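Local atomic coordinates of putative 2OG-Fe(II) oxygenase family protein (Caulobacter crescentus CB15, PDB entry 3OOX), a protein that probably acts as an iron(II)-dependent 2-oxoglutarate oxygenase, perhaps forming ethene from 2-oxoglutarate and oxidising L-arginine. Residues A[9-14]-A[38-43]; A[21-26]-A[146-151]; A[33-38]-A[218-223]; A[133-138]-A[265-270]; A[199-204]-A[225-230]. All blocks are in the same frame, centred on the assembly; numbering follows the deposited sequence.

Contact 5 pairs two antiparallel strands of the large sheet, and the others are placed round it. Strand 35-39 continues that sheet next to strand 227-231, and contact 1 adds the short strand 10-11 beyond it; the centres of contacts 1 and 5 are about 11 Å apart. Contact 3 shares Leu38 with contact 1 and packs the face of strand 35-39 carrying Phe35 and Val37 on segment 218-223, its centre about 8 Å from that of contact 5. Contacts 2 and 4 both use helix 127-152, about 20 Å apart between centres. Together they join the sheets and their helical backing, consistent with the double-stranded beta-helix that houses the iron site in this family.

Contact 1 (A[9-14]-A[38-43]); sequences PVSFSL and LSDYDL. With EDO (1,2-ethanediol), chain E.
The chi1 of 178° turns the Ser11 hydroxyl away from its backbone N, while Asp40, with CG set opposite its carbonyl carbon (chi1 -58°), brings a carboxylate to it. Ser11 OG donates to Asp40 OD2 at 2.6 Å and is received on the anti lone pair of that oxygen. The same OG accepts from Ser13 N at 3.0 Å, a capping bond at the turn into helix 13-17. With an alanine here, Asp40 OD2 would probably lose its hydroxyl donor and Ser13 N its cap, leaving the turn into helix 13-17 less firmly tied to the loop at Asp40. The backbones run parallel: Ser39 N reaches Val10 O at 3.0 Å, and Phe12 N reaches Ser39 O at 2.8 Å in a nearly straight bond. On the other side of this strand pair, Phe12 CB rests on Leu38 CD1 at 3.8 Å. The Phe12 ring has Asp40 O at its edge, and its CE2 stands 3.6 Å from Asp42 CG, with ring and carboxylate planes tilted 52° apart. Met141 of helix 127-152 also touches both Phe12 and Asp42. Strand 10-11 is the outermost strand at this end of the large mixed sheet. The chemistry therefore divides in two: Phe12 and Leu38 supply an apolar inner side, whereas one serine oxygen joins strand edge, helix start and carboxylate on the more exposed side.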
# COMPACT_ATOMS: atom_id res chain seq x y z
N PRO A 9 5.57 17.51 -1.94
CA PRO A 9 5.58 16.60 -3.09
C PRO A 9 6.82 16.74 -3.98
O PRO A 9 7.41 17.84 -4.06
CB PRO A 9 4.30 16.96 -3.87
CG PRO A 9 3.51 17.85 -2.98
CD PRO A 9 4.40 18.41 -1.93
N VAL A 10 7.20 15.63 -4.58
CA VAL A 10 8.25 15.55 -5.60
C VAL A 10 7.54 15.23 -6.91
O VAL A 10 6.79 14.28 -6.99
CB VAL A 10 9.29 14.46 -5.27
CG1 VAL A 10 10.38 14.33 -6.39
CG2 VAL A 10 9.95 14.73 -3.90
N SER A 11 7.74 16.05 -7.94
CA SER A 11 7.03 15.85 -9.19
C SER A 11 7.58 14.65 -9.98
O SER A 11 8.77 14.58 -10.25
CB SER A 11 7.12 17.09 -10.09
OG SER A 11 6.46 16.83 -11.31
N PHE A 12 6.66 13.78 -10.37
CA PHE A 12 6.98 12.68 -11.27
C PHE A 12 7.53 13.20 -12.62
O PHE A 12 8.18 12.44 -13.32
CB PHE A 12 5.77 11.77 -11.47
CG PHE A 12 6.06 10.57 -12.31
CD1 PHE A 12 6.91 9.57 -11.85
CD2 PHE A 12 5.53 10.45 -13.57
CE1 PHE A 12 7.21 8.46 -12.65
CE2 PHE A 12 5.85 9.35 -14.38
CZ PHE A 12 6.67 8.37 -13.91
N SER A 13 7.31 14.46 -12.97
CA SER A 13 7.88 14.99 -14.22
C SER A 13 9.42 14.88 -14.21
O SER A 13 10.06 14.79 -15.27
CB SER A 13 7.41 16.44 -14.43
OG SER A 13 7.99 17.29 -13.48
N LEU A 14 10.01 14.86 -13.01
CA LEU A 14 11.44 14.73 -12.87
C LEU A 14 11.97 13.34 -13.22
O LEU A 14 13.16 13.19 -13.47
CB LEU A 14 11.91 15.12 -11.45
CG LEU A 14 11.62 16.57 -11.06
CD1 LEU A 14 11.99 16.76 -9.58
CD2 LEU A 14 12.31 17.65 -11.92
N LEU A 38 4.31 11.97 -4.19
CA LEU A 38 4.63 12.03 -5.63
C LEU A 38 3.49 12.74 -6.35
O LEU A 38 2.35 12.28 -6.36
CB LEU A 38 4.82 10.63 -6.19
CG LEU A 38 5.19 10.53 -7.66
CD1 LEU A 38 6.60 11.00 -7.80
CD2 LEU A 38 5.08 9.09 -8.14
N SER A 39 3.80 13.89 -6.96
CA SER A 39 2.81 14.67 -7.71
C SER A 39 3.00 14.46 -9.22
O SER A 39 3.99 13.84 -9.65
CB SER A 39 2.97 16.14 -7.35
OG SER A 39 4.26 16.59 -7.69
N ASP A 40 2.03 14.91 -10.01
CA ASP A 40 2.12 14.92 -11.47
C ASP A 40 2.34 13.51 -12.06
O ASP A 40 3.17 13.34 -12.96
CB ASP A 40 3.22 15.87 -11.96
CG ASP A 40 3.04 17.28 -11.49
OD1 ASP A 40 1.88 17.75 -11.39
OD2 ASP A 40 4.08 17.94 -11.23
N TYR A 41 1.60 12.53 -11.57
CA TYR A 41 1.73 11.15 -12.09
C TYR A 41 1.16 11.11 -13.50
O TYR A 41 0.38 11.99 -13.89
CB TYR A 41 1.10 10.09 -11.19
CG TYR A 41 -0.36 10.29 -10.75
CD1 TYR A 41 -1.40 10.36 -11.68
CD2 TYR A 41 -0.69 10.37 -9.40
CE1 TYR A 41 -2.73 10.51 -11.27
CE2 TYR A 41 -2.01 10.52 -8.98
CZ TYR A 41 -3.03 10.58 -9.92
OH TYR A 41 -4.34 10.73 -9.50
N ASP A 42 1.54 10.09 -14.26
CA ASP A 42 1.09 10.02 -15.65
C ASP A 42 -0.00 8.99 -15.86
O ASP A 42 -0.39 8.73 -17.01
CB ASP A 42 2.29 9.77 -16.60
CG ASP A 42 2.96 8.45 -16.38
OD1 ASP A 42 2.68 7.78 -15.36
OD2 ASP A 42 3.79 8.07 -17.24
N LEU A 43 -0.52 8.43 -14.76
CA LEU A 43 -1.61 7.47 -14.82
C LEU A 43 -2.83 8.16 -15.39
O LEU A 43 -3.12 9.27 -15.04
CB LEU A 43 -1.97 6.93 -13.43
CG LEU A 43 -1.07 5.91 -12.75
CD1 LEU A 43 0.29 6.48 -12.36
CD2 LEU A 43 -1.83 5.41 -11.52
C1 EDO E . 7.99 6.30 -18.02
O1 EDO E . 7.33 5.17 -18.61
C2 EDO E . 7.01 7.46 -17.90
O2 EDO E . 5.96 7.11 -16.98

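Contact 2 (A[21-26]-A[146-151]); sequences RFAQEL and LEAIAT
Ala23 and Ala148 meet where two helices cross without any hydrogen bond between them; the shortest sound polar bond of a side chain lies within segment 21-26, where Arg21 NE donates to Glu25 OE2 at 2.9 Å. That salt bridge lies in the guanidinium plane, but it meets the carboxylate from above its plane. The crossing itself is close to perpendicular, at -84°, and the axes of the short segments approach to 8.0 Å, a spacing that two alanines make possible. Ala23 CB presses on the backbone of the other helix, 3.4 Å from Ala148 O, and also touches Thr151 CG2 at 3.8 Å. Ala148 CB in turn enters a hollow made by Phe22 and Leu26: it is 3.8 Å from Phe22 CE2, approaching the ring obliquely, and 4.1 Å from Leu26 CD1. With chi1 at -176°, Phe22 CG is anti to the backbone N, which brings ring atoms CD2 and CE2 to Ala148 CB, and Leu26 CG covers part of one ring face. Beyond the crossing, Phe22 and Leu26 also touch Val10 of strand 10-11, and they reach Leu38 and Ala36 of strand 35-39 respectively. Helices 19-33 and 127-152 thus cross on one side of the large sheet, the former over its strands 10-11 and 35-39.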
# COMPACT_ATOMS: atom_id res chain seq x y z
N ARG A 21 17.93 13.98 -9.79
CA ARG A 21 17.24 14.77 -8.78
C ARG A 21 15.98 14.07 -8.20
O ARG A 21 15.73 14.13 -6.98
CB ARG A 21 16.88 16.13 -9.37
CG ARG A 21 15.96 16.97 -8.53
CD ARG A 21 15.74 18.30 -9.19
NE ARG A 21 14.66 19.03 -8.52
CZ ARG A 21 13.91 19.97 -9.08
NH1 ARG A 21 14.13 20.37 -10.34
NH2 ARG A 21 12.94 20.53 -8.37
N PHE A 22 15.20 13.42 -9.07
CA PHE A 22 14.04 12.64 -8.67
C PHE A 22 14.42 11.63 -7.59
O PHE A 22 13.80 11.58 -6.53
CB PHE A 22 13.44 11.94 -9.90
CG PHE A 22 12.16 11.16 -9.62
CD1 PHE A 22 10.99 11.82 -9.23
CD2 PHE A 22 12.13 9.79 -9.79
CE1 PHE A 22 9.84 11.13 -9.01
CE2 PHE A 22 10.96 9.10 -9.56
CZ PHE A 22 9.82 9.78 -9.17
N ALA A 23 15.43 10.81 -7.88
CA ALA A 23 15.89 9.79 -6.95
C ALA A 23 16.40 10.39 -5.64
O ALA A 23 16.06 9.92 -4.56
CB ALA A 23 16.96 8.91 -7.61
N GLN A 24 17.19 11.45 -5.70
CA GLN A 24 17.64 12.12 -4.46
C GLN A 24 16.48 12.66 -3.60
O GLN A 24 16.45 12.44 -2.40
CB GLN A 24 18.60 13.27 -4.76
CG GLN A 24 19.09 14.05 -3.52
CD GLN A 24 19.75 13.18 -2.44
OE1 GLN A 24 20.46 12.22 -2.73
NE2 GLN A 24 19.51 13.54 -1.18
N GLU A 25 15.57 13.41 -4.21
CA GLU A 25 14.46 14.02 -3.45
C GLU A 25 13.48 12.98 -2.90
O GLU A 25 13.11 13.03 -1.72
CB GLU A 25 13.72 15.05 -4.28
CG GLU A 25 14.56 16.25 -4.65
CD GLU A 25 13.77 17.33 -5.34
OE1 GLU A 25 12.54 17.22 -5.44
OE2 GLU A 25 14.40 18.32 -5.76
N LEU A 26 13.09 12.03 -3.73
CA LEU A 26 12.24 10.95 -3.20
C LEU A 26 12.96 10.13 -2.12
O LEU A 26 12.37 9.81 -1.09
CB LEU A 26 11.77 9.96 -4.30
CG LEU A 26 10.49 10.17 -5.11
CD1 LEU A 26 10.26 8.91 -5.95
CD2 LEU A 26 9.21 10.53 -4.32
N LEU A 146 10.64 2.41 -7.34
CA LEU A 146 11.71 1.55 -6.89
C LEU A 146 13.00 1.83 -7.66
O LEU A 146 14.09 1.68 -7.11
CB LEU A 146 11.31 0.07 -6.97
CG LEU A 146 10.38 -0.34 -5.82
CD1 LEU A 146 9.69 -1.66 -6.21
CD2 LEU A 146 11.12 -0.46 -4.49
N GLU A 147 12.88 2.20 -8.93
CA GLU A 147 14.09 2.66 -9.65
C GLU A 147 14.78 3.84 -8.94
O GLU A 147 16.00 3.88 -8.85
CB GLU A 147 13.77 3.06 -11.07
CG GLU A 147 13.36 1.95 -12.01
CD GLU A 147 12.97 2.52 -13.37
OE1 GLU A 147 13.87 2.88 -14.16
OE2 GLU A 147 11.76 2.63 -13.66
N ALA A 148 13.98 4.80 -8.51
CA ALA A 148 14.48 5.95 -7.79
C ALA A 148 15.11 5.51 -6.47
O ALA A 148 16.21 5.95 -6.10
CB ALA A 148 13.40 6.94 -7.59
N ILE A 149 14.43 4.63 -5.75
CA ILE A 149 14.96 4.08 -4.49
C ILE A 149 16.31 3.37 -4.71
O ILE A 149 17.27 3.57 -3.95
CB ILE A 149 13.93 3.17 -3.79
CG1 ILE A 149 12.74 4.03 -3.30
CG2 ILE A 149 14.58 2.42 -2.65
CD1 ILE A 149 11.57 3.18 -2.82
N ALA A 150 16.38 2.54 -5.74
CA ALA A 150 17.64 1.84 -6.11
C ALA A 150 18.80 2.82 -6.37
O ALA A 150 19.87 2.69 -5.78
CB ALA A 150 17.38 0.95 -7.32
N THR A 151 18.53 3.85 -7.17
CA THR A 151 19.55 4.86 -7.44
C THR A 151 19.95 5.62 -6.16
O THR A 151 21.13 5.89 -5.92
CB THR A 151 19.06 5.79 -8.55
OG1 THR A 151 18.95 5.02 -9.76
CG2 THR A 151 19.98 6.98 -8.75

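Contact 3 (A[33-38]-A[218-223]); sequences YGFAVL and LPINPP
Ile220 points its terminal methyl at the flat of the Phe35 ring: CD1 lies 3.9 Å from the ring centroid, only 28° off the normal, a CH-pi contact over the face. The closest ring atom is Phe35 CD2, 3.5 Å from Ile220 CD1, so the methyl sits somewhat toward that side of the ring. Two torsions set this up, since Phe35 CG and Ile220 CG1 (chi1 -87° and -57°) both stand anti to the carbonyl carbon. The other branch of Ile220 is used as well: its CG2 meets Val37 CG2 at 3.9 Å, the two side chains overlapping head to tail. The segments run in nearly the same direction, yet Val37 and Pro222, the nearest backbone pair, have CA atoms 7.1 Å apart, and no hydrogen bond links them. This fits the two facing sheets of the jelly roll, or double-stranded beta-helix: strand 35-39 extends the large sheet, and segment 218-223 leaves the end of the four-stranded one. Farther along, Val37 CG1 and Pro222 CB touch at 3.8 Å, the side chains crossing at about a right angle. At the other end, Leu218 CD1 approaches Tyr33 CE1 to 3.6 Å, the two side chains nearly perpendicular, the methyl reaching the ring obliquely. Val210 of the four-stranded sheet flanks Phe35, Leu218 and Ile220, while His248 meets the Phe35 ring edge-to-face.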
# COMPACT_ATOMS: atom_id res chain seq x y z
N TYR A 33 11.34 10.02 6.71
CA TYR A 33 9.96 9.86 7.21
C TYR A 33 9.36 8.47 6.98
O TYR A 33 8.32 8.16 7.56
CB TYR A 33 9.02 10.86 6.54
CG TYR A 33 9.30 12.32 6.87
CD1 TYR A 33 9.13 12.79 8.16
CD2 TYR A 33 9.73 13.21 5.88
CE1 TYR A 33 9.39 14.13 8.48
CE2 TYR A 33 9.98 14.55 6.19
CZ TYR A 33 9.81 14.98 7.48
OH TYR A 33 10.07 16.32 7.80
N GLY A 34 10.01 7.66 6.14
CA GLY A 34 9.44 6.41 5.65
C GLY A 34 8.35 6.59 4.60
O GLY A 34 7.75 5.62 4.16
N PHE A 35 8.15 7.83 4.16
CA PHE A 35 7.05 8.25 3.29
C PHE A 35 7.57 9.26 2.28
O PHE A 35 8.47 10.04 2.59
CB PHE A 35 5.92 8.94 4.08
CG PHE A 35 4.88 7.99 4.65
CD1 PHE A 35 5.12 7.30 5.82
CD2 PHE A 35 3.66 7.80 4.02
CE1 PHE A 35 4.20 6.44 6.33
CE2 PHE A 35 2.71 6.97 4.56
CZ PHE A 35 2.99 6.29 5.73
N ALA A 36 6.93 9.30 1.11
CA ALA A 36 7.15 10.35 0.11
C ALA A 36 5.82 10.66 -0.55
O ALA A 36 4.91 9.83 -0.57
CB ALA A 36 8.17 9.91 -0.92
N VAL A 37 5.73 11.87 -1.10
CA VAL A 37 4.55 12.30 -1.82
C VAL A 37 4.99 12.60 -3.24
O VAL A 37 5.92 13.39 -3.44
CB VAL A 37 3.90 13.57 -1.21
CG1 VAL A 37 2.68 14.01 -2.04
CG2 VAL A 37 3.53 13.30 0.28
N LEU A 38 4.31 11.97 -4.19
CA LEU A 38 4.63 12.03 -5.63
C LEU A 38 3.49 12.74 -6.35
O LEU A 38 2.35 12.28 -6.36
CB LEU A 38 4.82 10.63 -6.19
CG LEU A 38 5.19 10.53 -7.66
CD1 LEU A 38 6.60 11.00 -7.80
CD2 LEU A 38 5.08 9.09 -8.14
N LEU A 218 2.58 13.63 12.37
CA LEU A 218 2.71 14.61 11.29
C LEU A 218 1.66 14.37 10.22
O LEU A 218 1.58 13.25 9.70
CB LEU A 218 4.09 14.49 10.66
CG LEU A 218 5.30 14.55 11.58
CD1 LEU A 218 6.56 14.45 10.72
CD2 LEU A 218 5.32 15.78 12.45
N PRO A 219 0.89 15.41 9.84
CA PRO A 219 -0.10 15.23 8.79
C PRO A 219 0.54 15.03 7.41
O PRO A 219 1.52 15.72 7.08
CB PRO A 219 -0.91 16.54 8.82
CG PRO A 219 -0.05 17.49 9.44
CD PRO A 219 0.87 16.78 10.38
N ILE A 220 0.01 14.08 6.64
CA ILE A 220 0.36 13.91 5.24
C ILE A 220 -0.92 14.21 4.49
O ILE A 220 -1.84 13.40 4.42
CB ILE A 220 0.91 12.51 4.90
CG1 ILE A 220 2.14 12.20 5.77
CG2 ILE A 220 1.30 12.45 3.42
CD1 ILE A 220 2.70 10.83 5.54
N ASN A 221 -0.97 15.43 3.95
CA ASN A 221 -2.17 15.99 3.35
C ASN A 221 -1.84 16.54 1.97
O ASN A 221 -1.63 17.76 1.80
CB ASN A 221 -2.78 17.10 4.20
CG ASN A 221 -4.15 17.50 3.71
OD1 ASN A 221 -4.80 16.72 3.00
ND2 ASN A 221 -4.60 18.70 4.08
N PRO A 222 -1.75 15.65 0.98
CA PRO A 222 -1.25 16.14 -0.31
C PRO A 222 -2.33 16.86 -1.11
O PRO A 222 -3.51 16.73 -0.82
CB PRO A 222 -0.88 14.85 -1.04
CG PRO A 222 -1.88 13.87 -0.52
CD PRO A 222 -2.05 14.20 0.93
N PRO A 223 -1.91 17.61 -2.14
CA PRO A 223 -2.91 18.07 -3.09
C PRO A 223 -3.50 16.90 -3.86
O PRO A 223 -2.94 15.81 -3.82
CB PRO A 223 -2.12 18.98 -4.06
CG PRO A 223 -0.71 18.80 -3.76
CD PRO A 223 -0.54 17.92 -2.55

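Contact 4 (A[133-138]-A[265-270]); sequences WLYNSL and TPFFLH
One face of the Tyr135 ring receives the edge of Phe267, whose CE1 stands 3.6 Å above the plane and over the ring centre. It is a T-shaped pair, with planes at 90° and centroids 5.0 Å apart. The Phe267 ring has Tyr135 CD2 at its edge, and toward the rim of one face lies the backbone carbon Leu138 C. Both aromatic side chains extend away from their backbone N (chi1 -179° in each), which carries the two rings toward each other between helix and strand. Tyr135 contributes its backbone too: Tyr135 O comes within 3.5 Å of Phe267 CE1, obliquely to the ring. Leu138 overlaps the base of the phenylalanine, the two side chains pointing contrary ways, with CD1 3.8 Å from Phe267 CB. A turn earlier on the helix, Leu134 CD2 reaches Thr265 OG1 at 3.7 Å. Tyr135 OH is engaged elsewhere, hydrogen-bonded to Ser169 O. The contact seats helix 127-152 against strand 262-269 of the large sheet, the major sheet of a double-stranded beta-helix. With no hydrogen bond across it, the joint rests on apolar contact, probably helped by the partly positive ring-edge hydrogen at Phe267 CE1 facing the tyrosine ring.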
# COMPACT_ATOMS: atom_id res chain seq x y z
N TRP A 133 -6.87 -3.03 -14.37
CA TRP A 133 -6.07 -1.94 -14.93
C TRP A 133 -5.37 -1.16 -13.80
O TRP A 133 -4.20 -0.81 -13.89
CB TRP A 133 -6.89 -0.98 -15.79
CG TRP A 133 -6.07 0.18 -16.30
CD1 TRP A 133 -5.37 0.24 -17.49
CD2 TRP A 133 -5.81 1.44 -15.63
NE1 TRP A 133 -4.72 1.44 -17.61
CE2 TRP A 133 -4.95 2.19 -16.48
CE3 TRP A 133 -6.20 2.00 -14.41
CZ2 TRP A 133 -4.51 3.47 -16.15
CZ3 TRP A 133 -5.74 3.27 -14.08
CH2 TRP A 133 -4.90 3.99 -14.94
N LEU A 134 -6.12 -0.90 -12.73
CA LEU A 134 -5.56 -0.11 -11.64
C LEU A 134 -4.44 -0.85 -10.90
O LEU A 134 -3.41 -0.25 -10.55
CB LEU A 134 -6.67 0.35 -10.67
CG LEU A 134 -6.24 1.31 -9.54
CD1 LEU A 134 -5.65 2.60 -10.04
CD2 LEU A 134 -7.40 1.61 -8.57
N TYR A 135 -4.65 -2.14 -10.69
CA TYR A 135 -3.64 -3.04 -10.09
C TYR A 135 -2.31 -2.92 -10.87
O TYR A 135 -1.26 -2.63 -10.31
CB TYR A 135 -4.14 -4.49 -10.08
CG TYR A 135 -3.21 -5.51 -9.46
CD1 TYR A 135 -2.02 -5.88 -10.08
CD2 TYR A 135 -3.48 -6.07 -8.21
CE1 TYR A 135 -1.18 -6.78 -9.54
CE2 TYR A 135 -2.61 -7.01 -7.62
CZ TYR A 135 -1.44 -7.35 -8.31
OH TYR A 135 -0.56 -8.23 -7.74
N ASN A 136 -2.43 -3.11 -12.17
CA ASN A 136 -1.22 -3.12 -12.99
C ASN A 136 -0.62 -1.74 -13.17
O ASN A 136 0.61 -1.59 -13.26
CB ASN A 136 -1.53 -3.79 -14.34
CG ASN A 136 -1.79 -5.29 -14.20
OD1 ASN A 136 -2.86 -5.79 -14.61
ND2 ASN A 136 -0.86 -6.01 -13.58
N SER A 137 -1.46 -0.70 -13.21
CA SER A 137 -0.98 0.66 -13.28
C SER A 137 -0.19 1.08 -12.03
O SER A 137 0.85 1.72 -12.13
CB SER A 137 -2.16 1.59 -13.47
OG SER A 137 -1.73 2.92 -13.48
N LEU A 138 -0.73 0.74 -10.86
CA LEU A 138 -0.03 1.07 -9.62
C LEU A 138 1.22 0.20 -9.44
O LEU A 138 2.22 0.67 -8.91
CB LEU A 138 -0.99 0.95 -8.44
CG LEU A 138 -2.04 2.06 -8.39
CD1 LEU A 138 -3.12 1.74 -7.36
CD2 LEU A 138 -1.42 3.42 -8.12
N THR A 265 -8.09 3.09 -2.23
CA THR A 265 -7.63 1.96 -3.04
C THR A 265 -6.11 1.81 -2.97
O THR A 265 -5.42 1.87 -4.00
CB THR A 265 -8.11 2.06 -4.52
OG1 THR A 265 -7.45 3.16 -5.17
CG2 THR A 265 -9.65 2.24 -4.58
N PRO A 266 -5.56 1.55 -1.77
CA PRO A 266 -4.13 1.35 -1.66
C PRO A 266 -3.62 0.09 -2.38
O PRO A 266 -4.30 -0.91 -2.40
CB PRO A 266 -3.89 1.22 -0.15
CG PRO A 266 -5.20 0.75 0.38
CD PRO A 266 -6.24 1.42 -0.47
N PHE A 267 -2.40 0.18 -2.90
CA PHE A 267 -1.74 -0.93 -3.56
C PHE A 267 -0.53 -1.31 -2.73
O PHE A 267 0.40 -0.49 -2.57
CB PHE A 267 -1.33 -0.55 -4.98
CG PHE A 267 -0.67 -1.68 -5.73
CD1 PHE A 267 -1.44 -2.67 -6.32
CD2 PHE A 267 0.69 -1.77 -5.80
CE1 PHE A 267 -0.89 -3.72 -6.96
CE2 PHE A 267 1.26 -2.86 -6.47
CZ PHE A 267 0.44 -3.80 -7.09
N PHE A 268 -0.54 -2.54 -2.21
CA PHE A 268 0.53 -3.09 -1.39
C PHE A 268 1.46 -3.91 -2.28
O PHE A 268 1.18 -5.10 -2.60
CB PHE A 268 -0.07 -3.94 -0.27
CG PHE A 268 -0.97 -3.17 0.65
CD1 PHE A 268 -0.45 -2.47 1.72
CD2 PHE A 268 -2.34 -3.15 0.45
CE1 PHE A 268 -1.29 -1.79 2.59
CE2 PHE A 268 -3.17 -2.41 1.29
CZ PHE A 268 -2.62 -1.72 2.35
N LEU A 269 2.58 -3.27 -2.66
CA LEU A 269 3.54 -3.89 -3.54
C LEU A 269 4.47 -4.77 -2.73
O LEU A 269 5.03 -4.33 -1.71
CB LEU A 269 4.33 -2.83 -4.31
CG LEU A 269 5.10 -3.25 -5.56
CD1 LEU A 269 5.30 -2.02 -6.49
CD2 LEU A 269 6.43 -3.92 -5.22
N HIS A 270 4.58 -6.03 -3.15
CA HIS A 270 5.40 -7.05 -2.49
C HIS A 270 6.46 -7.58 -3.43
O HIS A 270 6.29 -7.57 -4.66
CB HIS A 270 4.55 -8.28 -2.16
CG HIS A 270 3.62 -8.13 -1.00
ND1 HIS A 270 2.57 -7.22 -0.93
CD2 HIS A 270 3.55 -8.85 0.15
CE1 HIS A 270 1.90 -7.42 0.20
NE2 HIS A 270 2.48 -8.38 0.87

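Contact 5 (A[199-204]-A[225-230]); sequences LLLGAE and GCLVIN. With EDO (1,2-ethanediol), chain F.
Leu201 and Leu227 form a tight centre: the two side chains run abreast, and their CD2 methyls are only 3.4 Å apart, closer than usual for carbons. On this face Leu199 joins them, with its CD2 4.1 Å from Ile229 CG1. Leu134 of helix 127-152 touches Leu201, Leu138 and Met141 touch Leu227, and Val145 touches Ile229, while Leu199 packs on Phe267. The other face carries Leu200 and Val228, and Ala203 CB packs there on Val228 CG2 at 3.8 Å. Between the faces, Leu200 and Val228 make a hydrogen-bonded antiparallel pair: Leu200 N to Val228 O is 2.8 Å, and Val228 N to Leu200 O is 2.9 Å. Past the paired strands, waters link the two backbones. One water accepts from Gly202 N at 2.7 Å and donates to Cys226 O. Another lies near Glu204 OE1 and accepts from Cys226 N. Glu204, bent at chi2 (-91°), turns its carboxylate back toward Gly225, and an ethanediol, probably from the crystallisation liquor, spans the two: its O1 donates to Glu204 OE2 at 2.7 Å and accepts from Gly225 N at 2.6 Å. With an alanine at Glu204, this link to Gly225 would probably be lost, along with the water's carboxylate neighbour. The pair, under helix 127-152 on the Leu201 and Leu227 face and with Val228 against Pro222 on the other, fits the double-stranded beta-helix of 2-oxoglutarate oxygenases.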
# COMPACT_ATOMS: atom_id res chain seq x y z
N LEU A 199 1.43 2.22 -2.24
CA LEU A 199 1.09 3.37 -3.04
C LEU A 199 -0.37 3.76 -2.85
O LEU A 199 -1.26 2.94 -3.11
CB LEU A 199 1.38 3.10 -4.53
CG LEU A 199 2.84 2.86 -4.86
CD1 LEU A 199 3.11 1.36 -4.97
CD2 LEU A 199 3.27 3.62 -6.14
N LEU A 200 -0.62 4.99 -2.41
CA LEU A 200 -1.97 5.44 -2.06
C LEU A 200 -2.40 6.67 -2.83
O LEU A 200 -1.87 7.77 -2.64
CB LEU A 200 -2.02 5.79 -0.57
CG LEU A 200 -3.36 6.23 0.00
CD1 LEU A 200 -4.40 5.13 -0.01
CD2 LEU A 200 -3.13 6.78 1.41
N LEU A 201 -3.38 6.45 -3.69
CA LEU A 201 -4.09 7.55 -4.32
C LEU A 201 -5.10 8.23 -3.37
O LEU A 201 -5.52 7.63 -2.38
CB LEU A 201 -4.89 7.06 -5.52
CG LEU A 201 -4.05 6.51 -6.67
CD1 LEU A 201 -4.97 5.58 -7.55
CD2 LEU A 201 -3.38 7.63 -7.47
N GLY A 202 -5.49 9.46 -3.69
CA GLY A 202 -6.67 10.09 -3.07
C GLY A 202 -6.57 10.47 -1.62
O GLY A 202 -7.60 10.60 -0.95
N ALA A 203 -5.36 10.69 -1.12
CA ALA A 203 -5.17 11.03 0.29
C ALA A 203 -5.45 12.50 0.65
O ALA A 203 -5.37 12.88 1.82
CB ALA A 203 -3.75 10.65 0.74
N GLU A 204 -5.75 13.34 -0.35
CA GLU A 204 -6.06 14.73 -0.07
C GLU A 204 -7.20 14.82 0.97
O GLU A 204 -8.24 14.17 0.83
CB GLU A 204 -6.40 15.51 -1.36
CG GLU A 204 -7.56 14.97 -2.17
CD GLU A 204 -7.16 13.96 -3.24
OE1 GLU A 204 -6.13 13.25 -3.09
OE2 GLU A 204 -7.91 13.81 -4.22
N GLY A 225 -4.44 14.49 -7.13
CA GLY A 225 -3.61 13.93 -8.20
C GLY A 225 -2.21 13.55 -7.76
O GLY A 225 -1.25 13.69 -8.52
N CYS A 226 -2.10 13.07 -6.51
CA CYS A 226 -0.81 12.59 -6.02
C CYS A 226 -0.91 11.13 -5.54
O CYS A 226 -1.99 10.59 -5.35
CB CYS A 226 -0.27 13.43 -4.84
SG CYS A 226 0.14 15.17 -5.17
N LEU A 227 0.26 10.52 -5.38
CA LEU A 227 0.42 9.25 -4.71
C LEU A 227 1.23 9.48 -3.44
O LEU A 227 2.29 10.10 -3.47
CB LEU A 227 1.17 8.24 -5.60
CG LEU A 227 0.35 7.60 -6.71
CD1 LEU A 227 1.27 7.08 -7.82
CD2 LEU A 227 -0.51 6.45 -6.18
N VAL A 228 0.72 8.97 -2.32
CA VAL A 228 1.50 8.94 -1.09
C VAL A 228 2.10 7.53 -1.02
O VAL A 228 1.41 6.54 -1.15
CB VAL A 228 0.63 9.17 0.15
CG1 VAL A 228 1.49 9.02 1.42
CG2 VAL A 228 -0.03 10.57 0.10
N ILE A 229 3.41 7.46 -0.87
CA ILE A 229 4.11 6.19 -0.93
C ILE A 229 4.87 5.96 0.37
O ILE A 229 5.49 6.88 0.88
CB ILE A 229 5.09 6.15 -2.09
CG1 ILE A 229 4.36 6.50 -3.39
CG2 ILE A 229 5.76 4.74 -2.19
CD1 ILE A 229 5.22 7.12 -4.45
N ASN A 230 4.81 4.74 0.89
CA ASN A 230 5.59 4.40 2.12
C ASN A 230 6.37 3.11 1.98
O ASN A 230 5.97 2.17 1.27
CB ASN A 230 4.72 4.35 3.40
CG ASN A 230 3.66 3.29 3.37
OD1 ASN A 230 2.68 3.41 2.62
ND2 ASN A 230 3.82 2.22 4.18
C1 EDO F . -7.61 12.39 -6.84
O1 EDO F . -6.42 13.01 -6.30
C2 EDO F . -7.81 12.66 -8.33
O2 EDO F . -7.61 14.05 -8.66
O HOH W 1 -2.73 10.68 -2.41
O HOH W 2 -4.77 10.63 -6.06
O HOH W 3 -3.61 13.15 -3.99